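Local coordinates for protein parvulin 42 (Trypanosoma brucei brucei, PDB 6GMP) that probably catalyses the cis-trans isomerisation of peptidyl-prolyl bonds through this C-terminal parvulin-type domain of a larger protein, at residues Arg35-Ala38 / Asp39-Leu43. Sequence-based numbering, arbitrary orientation.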
loop_
_atom_site.group_PDB
_atom_site.type_symbol
_atom_site.label_atom_id
_atom_site.label_comp_id
_atom_site.label_asym_id
_atom_site.label_seq_id
_atom_site.Cartn_x
_atom_site.Cartn_y
_atom_site.Cartn_z
ATOM N N ARG A 35 -2.879 12.071 11.103
ATOM C CA ARG A 35 -2.682 10.937 12.010
ATOM C C ARG A 35 -1.206 10.733 12.288
ATOM O O ARG A 35 -0.352 11.119 11.492
ATOM C CB ARG A 35 -3.309 9.654 11.448
ATOM C CG ARG A 35 -2.533 8.982 10.327
ATOM C CD ARG A 35 -3.161 7.644 9.948
ATOM N NE ARG A 35 -4.490 7.793 9.378
ATOM C CZ ARG A 35 -4.745 8.007 8.090
ATOM N NH1 ARG A 35 -3.765 8.125 7.210
ATOM N NH2 ARG A 35 -5.993 8.111 7.671
ATOM N N SER A 36 -0.900 10.146 13.431
ATOM C CA SER A 36 0.484 9.900 13.797
ATOM C C SER A 36 1.011 8.709 13.006
ATOM O O SER A 36 0.262 7.934 12.429
ATOM C CB SER A 36 0.577 9.589 15.271
ATOM O OG SER A 36 0.023 8.312 15.513
ATOM N N ARG A 37 2.330 8.572 13.003
ATOM C CA ARG A 37 2.972 7.403 12.426
ATOM C C ARG A 37 2.398 6.122 13.058
ATOM O O ARG A 37 2.056 5.170 12.357
ATOM C CB ARG A 37 4.479 7.484 12.654
ATOM C CG ARG A 37 5.246 6.283 12.134
ATOM C CD ARG A 37 6.724 6.420 12.382
ATOM N NE ARG A 37 7.434 5.180 12.072
ATOM C CZ ARG A 37 7.700 4.229 12.963
ATOM N NH1 ARG A 37 7.352 4.374 14.242
ATOM N NH2 ARG A 37 8.344 3.137 12.584
ATOM N N ALA A 38 2.272 6.107 14.377
ATOM C CA ALA A 38 1.731 4.948 15.060
ATOM C C ALA A 38 0.324 4.656 14.586
ATOM O O ALA A 38 -0.034 3.482 14.408
ATOM C CB ALA A 38 1.773 5.153 16.562
ATOM N N ASP A 39 -0.481 5.693 14.415
ATOM C CA ASP A 39 -1.841 5.511 13.927
ATOM C C ASP A 39 -1.835 4.851 12.544
ATOM O O ASP A 39 -2.655 3.969 12.272
ATOM C CB ASP A 39 -2.570 6.844 13.805
ATOM C CG ASP A 39 -2.835 7.517 15.141
ATOM O OD1 ASP A 39 -2.818 6.882 16.210
ATOM O OD2 ASP A 39 -3.075 8.752 15.078
ATOM N N ALA A 40 -0.941 5.281 11.659
ATOM C CA ALA A 40 -0.865 4.724 10.302
ATOM C C ALA A 40 -0.475 3.244 10.348
ATOM O O ALA A 40 -1.036 2.423 9.623
ATOM C CB ALA A 40 0.138 5.498 9.469
ATOM N N ILE A 41 0.490 2.900 11.191
ATOM C CA ILE A 41 0.885 1.509 11.339
ATOM C C ILE A 41 -0.275 0.675 11.836
ATOM O O ILE A 41 -0.536 -0.405 11.308
ATOM C CB ILE A 41 2.086 1.412 12.280
ATOM C CG1 ILE A 41 3.322 2.060 11.630
ATOM C CG2 ILE A 41 2.391 -0.035 12.644
ATOM C CD1 ILE A 41 4.491 2.245 12.581
ATOM N N ASN A 42 -0.982 1.159 12.843
ATOM C CA ASN A 42 -2.098 0.403 13.378
ATOM C C ASN A 42 -3.215 0.260 12.367
ATOM O O ASN A 42 -3.837 -0.794 12.279
ATOM C CB ASN A 42 -2.620 1.061 14.646
ATOM C CG ASN A 42 -1.710 0.834 15.817
ATOM O OD1 ASN A 42 -1.086 -0.227 15.943
ATOM N ND2 ASN A 42 -1.651 1.806 16.708
ATOM N N LEU A 43 -3.457 1.296 11.589
ATOM C CA LEU A 43 -4.492 1.242 10.575
ATOM C C LEU A 43 -4.125 0.239 9.485
ATOM O O LEU A 43 -4.944 -0.613 9.121
ATOM C CB LEU A 43 -4.729 2.622 9.972
ATOM C CG LEU A 43 -5.739 2.683 8.828
ATOM C CD1 LEU A 43 -7.042 2.089 9.268
ATOM C CD2 LEU A 43 -5.937 4.121 8.393
#
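A capping box between S36 and D39 starts the helix 37-49 of this parvulin-type domain. The N-cap S36 turns its hydroxyl back to the first turn, where OG accepts from D39 N at 2.9 Å; a chi1 of 71° tucks OG over the backbone, pointing into that turn. D39 reciprocates: S36 N donates to D39 OD2 over 3.1 Å, meeting the oxygen from above the carboxylate plane, 47° out of it. The N-H itself aims well, at 163° to the acceptor. The amides of S36 and D39, the N-cap and the third residue after it, are thus each bonded to the other's side chain, and the carboxylate, sitting at the helix N-terminus, probably gains from the helix dipole as well. Regular helical bonding then takes over, beginning with A40 N to S36 O at 3.0 Å and followed by I41 N to R37 O and N42 N to A38 O.

The arginines flanking the cap reach along the first turns. R35 lays its aliphatic part against D39, CB to CB at 3.7 Å, and its CD rests 3.7 Å from A40 N. Beyond CD the chain bends, turning the guanidinium toward L43, whose CD2 lies over one face, displaced toward its rim. On R37, I41 CD1 sits centrally over a face of the guanidinium, 3.8 Å from CZ.

Both guanidinium groups have their polar partners elsewhere in the domain: R35 NH1 bonds to K14 O and forms a salt bridge with E71, while R37 NE pairs with E110 of strand 109-111. Between them A40, the buried residue of the turn, packs on V13 of strand 6-13 and V115 of strand 114-120, seating the start of the helix against the two central strands of the antiparallel sheet.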